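Side-chain contacts in Phikz039 (Pseudomonas phage phikz, PDB 3ZBQ), which is a phage tubulin-like protein, PhuZ, with a nucleotide-binding fold that holds guanosine-5'-diphosphate in this model: residues A94-I99 against F193-Q198; A209-H214 against P239-S244; H84-A89 against V117-Q122; C31-S36 against S110-S115; D250-I255 against T263-P268. One frame throughout, in Å; residues are numbered along the deposited sequence.

Interaction 1 (A94-I99 against F193-Q198); sequences AGDTNI and FNQEHQ
D96 reaches Q195 just before strand 97-103 begins. Q195 NE2 gives a hydrogen bond to D96 OD2 at 2.9 Å, with an N-H...O angle of 157°. The carboxylate oxygen is met on its anti side, 23° out of the carboxylate plane, while D96 OD2 lies close to the amide plane of Q195. The two side chains cross at about a right angle. Q195, just past helix 175-192, has a positive phi, and its extended chain carries the amide across.

T97 comes next and lies over one face of the F193 ring. Its CG2 is a CH-pi donor, 3.8 Å from the F193 ring centroid. The methyl is offset toward the rim. T97 OG1 is also near the ring, 3.3 Å from F193 CD2, but its hydrogen bonds go to T7 OG1 and K6 O. The chi1 of 53° sets OG1 between the backbone N and the carbonyl carbon, and CG2 beside the backbone N, over the ring.

N98 turns away from F193. Its amide closes the turn back to G95: G95 N donates to N98 OD1, and N98 ND2 donates to G95 O. I99 points to F193 again, and its CD1 meets the ring edge at CE2, 4.1 Å away.

One face of F193 is therefore covered by T97 and part of its edge by I99. I205 and W208 of helix 202-209 also touch the ring. This is helix-end packing against the start of a central parallel strand, in the Rossmann-like sheet of the tubulin fold.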
# COMPACT_ATOMS: atom_id res chain seq x y z
N ALA A 94 13.92 -4.13 9.18
CA ALA A 94 13.41 -4.88 8.03
C ALA A 94 13.51 -6.38 8.23
O ALA A 94 14.47 -6.88 8.83
CB ALA A 94 14.16 -4.49 6.76
N GLY A 95 12.53 -7.11 7.69
CA GLY A 95 12.61 -8.56 7.63
C GLY A 95 13.23 -9.01 6.32
O GLY A 95 13.55 -8.18 5.45
N ASP A 96 13.40 -10.33 6.15
CA ASP A 96 13.85 -10.87 4.86
C ASP A 96 12.88 -10.45 3.75
O ASP A 96 13.29 -10.22 2.61
CB ASP A 96 13.97 -12.40 4.92
CG ASP A 96 15.16 -12.87 5.75
OD1 ASP A 96 16.20 -12.18 5.77
OD2 ASP A 96 15.04 -13.94 6.39
N THR A 97 11.60 -10.34 4.11
CA THR A 97 10.58 -9.76 3.24
C THR A 97 9.82 -8.73 4.06
O THR A 97 9.82 -8.80 5.29
CB THR A 97 9.60 -10.82 2.71
OG1 THR A 97 9.06 -11.56 3.82
CG2 THR A 97 10.31 -11.76 1.75
N ASN A 98 9.18 -7.78 3.39
CA ASN A 98 8.51 -6.69 4.10
C ASN A 98 7.21 -6.33 3.43
O ASN A 98 7.16 -6.19 2.20
CB ASN A 98 9.42 -5.47 4.17
CG ASN A 98 10.72 -5.76 4.88
OD1 ASN A 98 10.79 -5.65 6.11
ND2 ASN A 98 11.74 -6.21 4.13
N ILE A 99 6.16 -6.17 4.22
CA ILE A 99 4.86 -5.84 3.69
C ILE A 99 4.42 -4.56 4.38
O ILE A 99 4.47 -4.47 5.60
CB ILE A 99 3.82 -6.96 3.94
CG1 ILE A 99 4.35 -8.30 3.40
CG2 ILE A 99 2.49 -6.61 3.28
CD1 ILE A 99 3.40 -9.47 3.59
N PHE A 193 6.19 -16.16 1.84
CA PHE A 193 7.47 -15.70 2.40
C PHE A 193 7.96 -16.51 3.60
O PHE A 193 8.97 -16.16 4.21
CB PHE A 193 7.33 -14.23 2.83
CG PHE A 193 7.03 -13.26 1.71
CD1 PHE A 193 7.45 -13.51 0.41
CD2 PHE A 193 6.34 -12.08 1.98
CE1 PHE A 193 7.19 -12.60 -0.61
CE2 PHE A 193 6.07 -11.16 0.95
CZ PHE A 193 6.49 -11.41 -0.34
N ASN A 194 7.25 -17.58 3.97
CA ASN A 194 7.54 -18.22 5.26
C ASN A 194 8.81 -19.11 5.28
O ASN A 194 9.19 -19.65 6.33
CB ASN A 194 6.30 -18.94 5.83
CG ASN A 194 5.98 -20.26 5.12
OD1 ASN A 194 6.79 -20.81 4.37
ND2 ASN A 194 4.79 -20.78 5.38
N GLN A 195 9.43 -19.24 4.11
CA GLN A 195 10.71 -19.95 3.96
C GLN A 195 10.63 -21.46 4.24
O GLN A 195 11.67 -22.12 4.39
CB GLN A 195 11.80 -19.28 4.81
CG GLN A 195 12.10 -17.84 4.40
CD GLN A 195 13.13 -17.17 5.29
OE1 GLN A 195 13.93 -17.85 5.94
NE2 GLN A 195 13.12 -15.84 5.33
N GLU A 196 9.41 -22.01 4.25
CA GLU A 196 9.21 -23.44 4.50
C GLU A 196 9.06 -24.30 3.25
O GLU A 196 8.91 -25.52 3.35
CB GLU A 196 7.98 -23.67 5.38
CG GLU A 196 8.04 -23.04 6.76
CD GLU A 196 6.70 -23.08 7.47
OE1 GLU A 196 5.75 -23.70 6.95
OE2 GLU A 196 6.59 -22.47 8.56
N HIS A 197 9.07 -23.69 2.07
CA HIS A 197 8.70 -24.41 0.86
C HIS A 197 9.91 -24.92 0.11
O HIS A 197 10.88 -24.18 -0.08
CB HIS A 197 7.84 -23.53 -0.04
CG HIS A 197 6.74 -22.84 0.69
ND1 HIS A 197 5.74 -23.52 1.34
CD2 HIS A 197 6.48 -21.52 0.88
CE1 HIS A 197 4.91 -22.66 1.90
NE2 HIS A 197 5.34 -21.44 1.63
N GLN A 198 9.84 -26.18 -0.32
CA GLN A 198 10.92 -26.81 -1.07
C GLN A 198 11.19 -26.06 -2.35
O GLN A 198 10.25 -25.69 -3.06
CB GLN A 198 10.56 -28.25 -1.43
CG GLN A 198 10.20 -29.12 -0.24
CD GLN A 198 11.25 -29.07 0.84
OE1 GLN A 198 12.36 -29.60 0.68
NE2 GLN A 198 10.92 -28.42 1.95

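Interaction 2 (A209-H214 against P239-S244); sequences AHFHKH and PISIAS
The backbones of F211 and S241 come closest here, with CA atoms 6.6 Å apart. Residues 211-213 form a short 3-10 turn after helix 202-209. Residues 239-244 run in a strand, and I240 and S241 both face I280 of the adjacent, antiparallel strand 275-281, which makes a classic beta bulge. Both bulge residues present their side chains to F211.

I240 lies over one face of the F211 ring. Its CG2 is 3.5 Å from F211 CD1 and 3.8 Å from the ring centroid, a CH-pi contact. The methyl sits 27° off the ring normal, toward the rim. The F211 ring is placed by a chi1 of 52°, with CG between the backbone N and the carbonyl carbon. S241 meets the same ring more obliquely: its CB is 4.0 Å from F211 CD2. The hydroxyl is used differently, since S241 OG is hydrogen-bonded to W208 O near the end of helix 202-209.

Across the contact, then, the closest touches are between carbons. F211 also touches I280 of strand 275-281. Strand 260-265 lies on the other flank of strand 239-246, where T260 bonds to the backbone of I240.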
# COMPACT_ATOMS: atom_id res chain seq x y z
N ALA A 209 11.06 -10.29 -6.77
CA ALA A 209 10.65 -8.92 -6.45
C ALA A 209 11.57 -7.91 -7.15
O ALA A 209 11.11 -6.87 -7.62
CB ALA A 209 10.67 -8.71 -4.95
N HIS A 210 12.86 -8.22 -7.21
CA HIS A 210 13.85 -7.32 -7.81
C HIS A 210 14.22 -7.77 -9.23
O HIS A 210 15.40 -7.90 -9.57
CB HIS A 210 15.11 -7.25 -6.93
CG HIS A 210 14.86 -6.63 -5.59
ND1 HIS A 210 15.76 -6.71 -4.55
CD2 HIS A 210 13.80 -5.92 -5.12
CE1 HIS A 210 15.27 -6.07 -3.50
NE2 HIS A 210 14.09 -5.59 -3.82
N PHE A 211 13.21 -8.01 -10.05
CA PHE A 211 13.37 -8.52 -11.41
C PHE A 211 14.13 -7.54 -12.31
O PHE A 211 14.62 -7.91 -13.38
CB PHE A 211 11.99 -8.77 -12.01
CG PHE A 211 11.08 -7.58 -11.89
CD1 PHE A 211 11.12 -6.57 -12.85
CD2 PHE A 211 10.25 -7.44 -10.79
CE1 PHE A 211 10.30 -5.44 -12.72
CE2 PHE A 211 9.44 -6.32 -10.66
CZ PHE A 211 9.47 -5.33 -11.63
N HIS A 212 14.22 -6.28 -11.89
CA HIS A 212 14.88 -5.25 -12.68
C HIS A 212 16.38 -5.50 -12.76
O HIS A 212 17.07 -4.94 -13.62
CB HIS A 212 14.60 -3.87 -12.09
CG HIS A 212 15.22 -3.67 -10.74
ND1 HIS A 212 14.82 -4.37 -9.62
CD2 HIS A 212 16.23 -2.86 -10.34
CE1 HIS A 212 15.55 -4.00 -8.59
NE2 HIS A 212 16.41 -3.08 -8.99
N LYS A 213 16.89 -6.37 -11.88
CA LYS A 213 18.31 -6.69 -11.85
C LYS A 213 18.72 -7.49 -13.08
O LYS A 213 19.90 -7.54 -13.43
CB LYS A 213 18.65 -7.52 -10.59
CG LYS A 213 18.66 -6.74 -9.27
CD LYS A 213 18.45 -7.69 -8.08
CE LYS A 213 19.66 -8.59 -7.82
NZ LYS A 213 19.47 -9.40 -6.57
N HIS A 214 17.74 -8.10 -13.74
CA HIS A 214 18.03 -9.09 -14.78
C HIS A 214 17.32 -8.83 -16.10
O HIS A 214 17.50 -9.57 -17.06
CB HIS A 214 17.68 -10.49 -14.25
CG HIS A 214 18.31 -10.78 -12.93
ND1 HIS A 214 17.59 -11.12 -11.81
CD2 HIS A 214 19.61 -10.75 -12.55
CE1 HIS A 214 18.41 -11.29 -10.79
NE2 HIS A 214 19.65 -11.08 -11.21
N PRO A 239 2.76 -10.39 -18.06
CA PRO A 239 3.38 -10.59 -16.75
C PRO A 239 4.90 -10.43 -16.81
O PRO A 239 5.55 -10.91 -17.76
CB PRO A 239 3.01 -12.04 -16.40
CG PRO A 239 2.79 -12.72 -17.73
CD PRO A 239 2.20 -11.65 -18.62
N ILE A 240 5.46 -9.76 -15.81
CA ILE A 240 6.91 -9.56 -15.73
C ILE A 240 7.60 -10.64 -14.90
O ILE A 240 8.57 -11.27 -15.33
CB ILE A 240 7.24 -8.18 -15.14
CG1 ILE A 240 6.70 -7.07 -16.06
CG2 ILE A 240 8.75 -8.03 -14.90
CD1 ILE A 240 6.61 -5.68 -15.39
N SER A 241 7.08 -10.87 -13.70
CA SER A 241 7.72 -11.76 -12.73
C SER A 241 6.66 -12.54 -11.96
O SER A 241 5.72 -11.96 -11.41
CB SER A 241 8.59 -10.96 -11.77
OG SER A 241 9.40 -11.80 -10.97
N ILE A 242 6.80 -13.86 -11.92
CA ILE A 242 5.80 -14.69 -11.25
C ILE A 242 6.43 -15.63 -10.25
O ILE A 242 7.45 -16.29 -10.54
CB ILE A 242 4.92 -15.47 -12.26
CG1 ILE A 242 3.86 -16.28 -11.51
CG2 ILE A 242 5.76 -16.38 -13.14
CD1 ILE A 242 2.80 -16.89 -12.42
N ALA A 243 5.84 -15.70 -9.06
CA ALA A 243 6.18 -16.71 -8.07
C ALA A 243 5.00 -17.63 -7.87
O ALA A 243 3.90 -17.18 -7.57
CB ALA A 243 6.55 -16.06 -6.75
N SER A 244 5.22 -18.94 -8.01
CA SER A 244 4.13 -19.89 -7.91
C SER A 244 4.39 -20.92 -6.81
O SER A 244 5.51 -21.41 -6.65
CB SER A 244 3.91 -20.61 -9.24
OG SER A 244 3.58 -19.70 -10.28

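Interaction 3 (H84-A89 against V117-Q122); sequences HIPAIA and VSHLQQ
H119 packs against A89, I85 and P86, joining two helices of the Rossmann-like domain of the tubulin fold. Helix 109-122 belongs to the beta-alpha-beta crossover between parallel strands 97-103 and 127-133. Helix 85-91 leads into the first of these strands. The short segments cross at -66°, with axes 10.3 Å apart at closest approach.

H119 buries the most surface of any residue here. Its chi1 of -177° puts the ring opposite the backbone N, so the imidazole extends from its own helix across to the other. A89 is the second large contributor. Its CB touches the ring at CD2, 3.6 Å away, and at NE2. I85 approaches the base of the same side chain, with CG2 3.9 Å from H119 CB, and the two side chains slide past each other in opposite directions. The rest of I85 turns to S115 and L116 of helix 109-122.

All these touches are van der Waals packing. The ring meets its neighbours obliquely. P86 is an exposed residue at the border of the contact. At this border, H119 CE1 comes 3.9 Å from P86 CA and 4.2 Å from P86 CB.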
# COMPACT_ATOMS: atom_id res chain seq x y z
N HIS A 84 11.38 11.35 10.76
CA HIS A 84 11.33 10.27 11.76
C HIS A 84 11.55 8.89 11.16
O HIS A 84 11.74 7.92 11.89
CB HIS A 84 9.99 10.27 12.47
CG HIS A 84 9.70 11.54 13.22
ND1 HIS A 84 9.91 11.67 14.57
CD2 HIS A 84 9.18 12.72 12.80
CE1 HIS A 84 9.54 12.88 14.96
NE2 HIS A 84 9.10 13.54 13.90
N ILE A 85 11.49 8.79 9.84
CA ILE A 85 11.55 7.49 9.16
C ILE A 85 12.80 6.63 9.47
O ILE A 85 12.67 5.44 9.74
CB ILE A 85 11.33 7.62 7.63
CG1 ILE A 85 9.93 8.16 7.34
CG2 ILE A 85 11.53 6.27 6.95
CD1 ILE A 85 8.80 7.24 7.79
N PRO A 86 14.01 7.23 9.44
CA PRO A 86 15.18 6.42 9.81
C PRO A 86 15.07 5.83 11.21
O PRO A 86 15.38 4.65 11.41
CB PRO A 86 16.33 7.43 9.74
CG PRO A 86 15.89 8.42 8.72
CD PRO A 86 14.41 8.57 8.97
N ALA A 87 14.62 6.61 12.18
CA ALA A 87 14.51 6.11 13.54
C ALA A 87 13.52 4.96 13.60
O ALA A 87 13.77 3.93 14.25
CB ALA A 87 14.09 7.22 14.48
N ILE A 88 12.39 5.13 12.93
CA ILE A 88 11.33 4.14 12.94
C ILE A 88 11.84 2.85 12.30
O ILE A 88 11.59 1.75 12.81
CB ILE A 88 10.09 4.67 12.22
CG1 ILE A 88 9.45 5.76 13.08
CG2 ILE A 88 9.08 3.55 11.95
CD1 ILE A 88 8.36 6.56 12.38
N ALA A 89 12.58 3.00 11.21
CA ALA A 89 13.14 1.83 10.51
C ALA A 89 14.20 1.14 11.36
O ALA A 89 14.44 -0.07 11.23
CB ALA A 89 13.71 2.24 9.17
N VAL A 117 8.76 2.40 2.48
CA VAL A 117 9.13 1.60 1.30
C VAL A 117 10.40 2.17 0.67
O VAL A 117 11.33 1.42 0.32
CB VAL A 117 8.02 1.59 0.24
CG1 VAL A 117 8.48 0.83 -1.01
CG2 VAL A 117 6.78 0.92 0.81
N SER A 118 10.44 3.49 0.54
CA SER A 118 11.60 4.15 -0.05
C SER A 118 12.86 3.88 0.76
O SER A 118 13.90 3.51 0.21
CB SER A 118 11.36 5.65 -0.18
OG SER A 118 12.44 6.25 -0.87
N HIS A 119 12.76 4.07 2.07
CA HIS A 119 13.90 3.85 2.96
C HIS A 119 14.35 2.40 2.88
O HIS A 119 15.54 2.13 2.74
CB HIS A 119 13.54 4.20 4.40
CG HIS A 119 14.69 4.07 5.35
ND1 HIS A 119 15.50 5.14 5.68
CD2 HIS A 119 15.18 3.00 6.02
CE1 HIS A 119 16.43 4.73 6.52
NE2 HIS A 119 16.26 3.44 6.74
N LEU A 120 13.40 1.48 2.99
CA LEU A 120 13.75 0.05 2.97
C LEU A 120 14.39 -0.36 1.65
O LEU A 120 15.36 -1.12 1.63
CB LEU A 120 12.50 -0.80 3.23
CG LEU A 120 11.82 -0.73 4.59
CD1 LEU A 120 10.39 -1.22 4.47
CD2 LEU A 120 12.56 -1.56 5.62
N GLN A 121 13.84 0.14 0.54
CA GLN A 121 14.35 -0.23 -0.77
C GLN A 121 15.74 0.34 -1.02
O GLN A 121 16.58 -0.30 -1.66
CB GLN A 121 13.35 0.12 -1.88
CG GLN A 121 12.13 -0.79 -1.81
CD GLN A 121 11.29 -0.83 -3.07
OE1 GLN A 121 10.56 -1.80 -3.29
NE2 GLN A 121 11.36 0.22 -3.89
N GLN A 122 16.01 1.53 -0.48
CA GLN A 122 17.35 2.09 -0.55
C GLN A 122 18.37 1.26 0.24
O GLN A 122 19.57 1.32 -0.04
CB GLN A 122 17.36 3.55 -0.09
CG GLN A 122 16.64 4.48 -1.06
CD GLN A 122 16.49 5.88 -0.50
OE1 GLN A 122 15.38 6.40 -0.39
NE2 GLN A 122 17.61 6.49 -0.13

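Interaction 4 (C31-S36 against S110-S115); sequences CYIDTS and STIGPS
I33 and I112 make the apolar part of this buried contact. Their CG2 methyls meet at 3.8 Å, and the two side chains cross at a slant. I112 CG2 also lies 4.0 Å from I33 CB. The longer branch of I112 reaches up to the strand. Its chi2 of 167° extends the chain, so that CD1 reaches the backbone where the strand ends: I112 CD1 is 4.0 Å from D34 CA. The same methyl lies 4.3 Å from T35 CG2. One isoleucine of the helix therefore covers three successive residues, I33 to T35. C12 of strand 7-12 touches both I33 and I112 and continues this apolar layer.

No side-chain hydrogen bond joins residues 31-36 to 110-115, but T35 OG1 pairs with S108 OG in the glycine-rich loop before the helix. D34 points away from the helix, and its OD1 takes the T35 backbone N from above the carboxylate plane. D34 OD2 is bonded to N39 ND2. Within the helix, T111 O accepts from both S115 N and S115 OG, which arrive from opposite faces of its plane. P114 has no N-H to give, and the helix is kinked there.

The D34 side chain is about 4 Å from the bound guanosine-5'-diphosphate. The loop before helix 109-122 is consistent with the tubulin signature loop. The contact itself is apolar; the hydrogen bonds of D34 and T35 probably steady the strand end, where D34 lies near the nucleotide.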
# COMPACT_ATOMS: atom_id res chain seq x y z
N CYS A 31 4.04 -4.44 13.07
CA CYS A 31 4.21 -3.20 13.81
C CYS A 31 3.32 -2.13 13.22
O CYS A 31 2.82 -2.27 12.09
CB CYS A 31 5.68 -2.76 13.83
SG CYS A 31 6.39 -2.35 12.23
N TYR A 32 3.11 -1.08 14.00
CA TYR A 32 2.12 -0.06 13.69
C TYR A 32 2.72 1.34 13.82
O TYR A 32 3.36 1.65 14.83
CB TYR A 32 0.96 -0.14 14.66
CG TYR A 32 0.14 -1.40 14.61
CD1 TYR A 32 0.52 -2.53 15.33
CD2 TYR A 32 -1.05 -1.44 13.90
CE1 TYR A 32 -0.26 -3.68 15.32
CE2 TYR A 32 -1.82 -2.59 13.86
CZ TYR A 32 -1.42 -3.70 14.58
OH TYR A 32 -2.20 -4.83 14.55
N ILE A 33 2.49 2.17 12.82
CA ILE A 33 3.00 3.54 12.82
C ILE A 33 1.89 4.49 12.40
O ILE A 33 1.27 4.31 11.36
CB ILE A 33 4.20 3.72 11.86
CG1 ILE A 33 5.24 2.61 12.05
CG2 ILE A 33 4.85 5.09 12.07
CD1 ILE A 33 4.99 1.41 11.18
N ASP A 34 1.63 5.50 13.22
CA ASP A 34 0.56 6.45 12.92
C ASP A 34 0.89 7.80 13.53
O ASP A 34 1.91 7.97 14.21
CB ASP A 34 -0.76 5.94 13.48
CG ASP A 34 -1.98 6.52 12.77
OD1 ASP A 34 -1.83 7.51 12.00
OD2 ASP A 34 -3.08 5.98 12.98
N THR A 35 0.01 8.77 13.29
CA THR A 35 0.11 10.11 13.86
C THR A 35 -1.06 10.35 14.81
O THR A 35 -1.40 11.49 15.13
CB THR A 35 0.08 11.18 12.76
OG1 THR A 35 -1.14 11.03 12.03
CG2 THR A 35 1.27 11.00 11.80
N SER A 36 -1.66 9.27 15.28
CA SER A 36 -2.92 9.36 16.01
C SER A 36 -3.00 8.27 17.07
O SER A 36 -2.71 7.10 16.79
CB SER A 36 -4.08 9.22 15.02
OG SER A 36 -5.29 8.85 15.66
N SER A 110 -0.49 7.17 3.68
CA SER A 110 -0.02 7.44 2.32
C SER A 110 1.27 8.26 2.27
O SER A 110 1.76 8.58 1.18
CB SER A 110 -1.09 8.16 1.53
OG SER A 110 -1.21 9.51 1.97
N THR A 111 1.82 8.60 3.43
CA THR A 111 3.13 9.24 3.48
C THR A 111 4.11 8.37 4.26
O THR A 111 5.20 8.08 3.78
CB THR A 111 3.06 10.67 4.08
OG1 THR A 111 2.41 10.62 5.35
CG2 THR A 111 2.28 11.59 3.15
N ILE A 112 3.71 7.93 5.46
CA ILE A 112 4.52 6.99 6.24
C ILE A 112 4.83 5.72 5.44
O ILE A 112 5.98 5.29 5.38
CB ILE A 112 3.83 6.58 7.57
CG1 ILE A 112 3.69 7.78 8.50
CG2 ILE A 112 4.63 5.48 8.27
CD1 ILE A 112 2.74 7.53 9.69
N GLY A 113 3.81 5.13 4.83
CA GLY A 113 3.98 3.87 4.11
C GLY A 113 4.99 3.98 2.99
O GLY A 113 6.01 3.26 2.98
N PRO A 114 4.72 4.85 2.01
CA PRO A 114 5.68 5.02 0.91
C PRO A 114 7.05 5.50 1.37
O PRO A 114 8.05 5.13 0.75
CB PRO A 114 5.00 6.05 0.01
CG PRO A 114 3.53 5.82 0.25
CD PRO A 114 3.43 5.51 1.73
N SER A 115 7.11 6.30 2.43
CA SER A 115 8.42 6.71 2.96
C SER A 115 9.20 5.53 3.51
O SER A 115 10.42 5.45 3.34
CB SER A 115 8.28 7.79 4.03
OG SER A 115 7.67 8.94 3.49

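Interaction 5 (D250-I255 against T263-P268); sequences DRDVSI and TGYADP
A crossover loop at the edge of the sheet places D252 against T263 and Y265 of strand 260-265, one of the two edge strands within the chain. The loop connects the parallel neighbours 239-246 and 260-265 in the C-terminal domain of this tubulin-like protein. D252 follows a short 3-10 turn. The CA atoms of D252 and T263 are 7.6 Å apart.

D252 OD2 is the shared acceptor. Y265 OH donates to D252 OD2 at 2.6 Å, and the carboxylate oxygen accepts through its anti lone pair, the one away from the other oxygen. T263 OG1 donates to the same oxygen at 3.1 Å, but from above the carboxylate plane, 40° out of it. Two hydroxyls from residues two apart on the strand thus grip one oxygen. T263 points its side chain to the loop. Y265 brings only the outer part of its ring. The ring crosses the D252 side chain at about a right angle, and the carboxylate and ring planes are 63° apart.

The reach of D252 comes from chi1 at 180°, which swings the carboxylate opposite the backbone N and out toward the strand. The other oxygen, D252 OD1, forms a salt bridge with R261 NH2. Bonds at both oxygens restrict the rotation of the carboxylate. The positive charge of R261 would be expected to favour the ionised form. Y246 of strand 239-246 touches the same aspartate.

Looser contacts lie beside the bonds. T263 CG2 is 3.6 Å from D252 OD1. D252 CB lies at the edge of the Y265 ring, in its plane, 3.9 Å from Y265 CE1.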
# COMPACT_ATOMS: atom_id res chain seq x y z
N ASP A 250 4.11 -32.06 -9.43
CA ASP A 250 3.83 -32.51 -10.79
C ASP A 250 3.01 -31.48 -11.56
O ASP A 250 2.93 -31.55 -12.79
CB ASP A 250 3.09 -33.86 -10.79
CG ASP A 250 4.02 -35.04 -10.53
OD1 ASP A 250 5.26 -34.84 -10.43
OD2 ASP A 250 3.51 -36.18 -10.44
N ARG A 251 2.39 -30.55 -10.84
CA ARG A 251 1.57 -29.49 -11.44
C ARG A 251 2.38 -28.23 -11.78
O ARG A 251 1.83 -27.23 -12.27
CB ARG A 251 0.42 -29.11 -10.51
CG ARG A 251 -0.28 -30.30 -9.88
CD ARG A 251 -1.69 -30.46 -10.41
NE ARG A 251 -2.46 -29.21 -10.30
CZ ARG A 251 -3.71 -29.07 -10.71
NH1 ARG A 251 -4.36 -30.10 -11.25
NH2 ARG A 251 -4.33 -27.90 -10.58
N ASP A 252 3.67 -28.26 -11.51
CA ASP A 252 4.52 -27.12 -11.81
C ASP A 252 4.65 -27.00 -13.33
O ASP A 252 5.44 -27.71 -13.97
CB ASP A 252 5.88 -27.29 -11.13
CG ASP A 252 6.83 -26.15 -11.39
OD1 ASP A 252 6.51 -25.26 -12.22
OD2 ASP A 252 7.91 -26.13 -10.76
N VAL A 253 3.85 -26.11 -13.91
CA VAL A 253 3.86 -25.85 -15.35
C VAL A 253 3.78 -24.35 -15.59
O VAL A 253 2.87 -23.69 -15.08
CB VAL A 253 2.68 -26.52 -16.06
CG1 VAL A 253 2.70 -26.21 -17.56
CG2 VAL A 253 2.69 -28.02 -15.82
N SER A 254 4.71 -23.80 -16.37
CA SER A 254 4.70 -22.37 -16.69
C SER A 254 3.38 -21.97 -17.34
O SER A 254 2.86 -22.68 -18.21
CB SER A 254 5.87 -22.00 -17.59
OG SER A 254 5.96 -20.59 -17.75
N ILE A 255 2.82 -20.85 -16.92
CA ILE A 255 1.50 -20.44 -17.38
C ILE A 255 1.55 -19.73 -18.73
O ILE A 255 0.92 -20.16 -19.69
CB ILE A 255 0.79 -19.60 -16.31
CG1 ILE A 255 0.55 -20.49 -15.08
CG2 ILE A 255 -0.50 -19.02 -16.85
CD1 ILE A 255 -0.20 -19.82 -13.96
N THR A 263 9.39 -20.97 -8.46
CA THR A 263 8.36 -21.84 -7.91
C THR A 263 8.77 -22.45 -6.57
O THR A 263 9.96 -22.64 -6.30
CB THR A 263 7.98 -22.99 -8.88
OG1 THR A 263 9.04 -23.95 -8.94
CG2 THR A 263 7.70 -22.45 -10.26
N GLY A 264 7.78 -22.75 -5.74
CA GLY A 264 8.03 -23.45 -4.49
C GLY A 264 7.05 -24.59 -4.31
O GLY A 264 5.94 -24.52 -4.84
N TYR A 265 7.44 -25.62 -3.57
CA TYR A 265 6.57 -26.76 -3.34
C TYR A 265 6.11 -26.78 -1.89
O TYR A 265 6.90 -27.05 -0.98
CB TYR A 265 7.26 -28.07 -3.74
CG TYR A 265 7.70 -28.05 -5.18
CD1 TYR A 265 6.82 -27.62 -6.17
CD2 TYR A 265 8.98 -28.42 -5.56
CE1 TYR A 265 7.20 -27.57 -7.50
CE2 TYR A 265 9.37 -28.38 -6.88
CZ TYR A 265 8.48 -27.95 -7.85
OH TYR A 265 8.84 -27.91 -9.17
N ALA A 266 4.83 -26.45 -1.69
CA ALA A 266 4.25 -26.36 -0.36
C ALA A 266 3.83 -27.74 0.14
O ALA A 266 3.35 -28.57 -0.63
CB ALA A 266 3.05 -25.42 -0.37
N ASP A 267 4.00 -27.96 1.44
CA ASP A 267 3.65 -29.22 2.08
C ASP A 267 2.17 -29.56 1.88
O ASP A 267 1.30 -28.92 2.45
CB ASP A 267 3.98 -29.12 3.57
CG ASP A 267 3.66 -30.39 4.35
OD1 ASP A 267 3.45 -31.44 3.72
OD2 ASP A 267 3.65 -30.33 5.60
N PRO A 268 1.88 -30.60 1.07
CA PRO A 268 0.48 -30.92 0.76
C PRO A 268 -0.26 -31.48 1.97
O PRO A 268 -1.49 -31.52 1.99
CB PRO A 268 0.59 -31.99 -0.33
CG PRO A 268 1.90 -32.66 -0.05
CD PRO A 268 2.81 -31.55 0.44

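Interactions 1, 2, 4 and 5 all reach one mixed sheet, and interaction 3 joins two helices beside it. Interactions 3 and 4 share helix 109-122, with centres about 11 Å apart. I88 CD1 touches I33 CG2 at 3.8 Å between them. Interaction 1 meets interaction 3 through A94 and L120. Their segments alternate along the chain, as do those of interactions 1 and 4. Interactions 2 and 5 follow later, in the C-terminal domain, on neighbouring strands. Interaction 5 also borders interaction 1. Interactions 4 and 5 lie furthest apart, about 36 Å between centres. The contacts thus run from the nucleotide side to the far sheet edge.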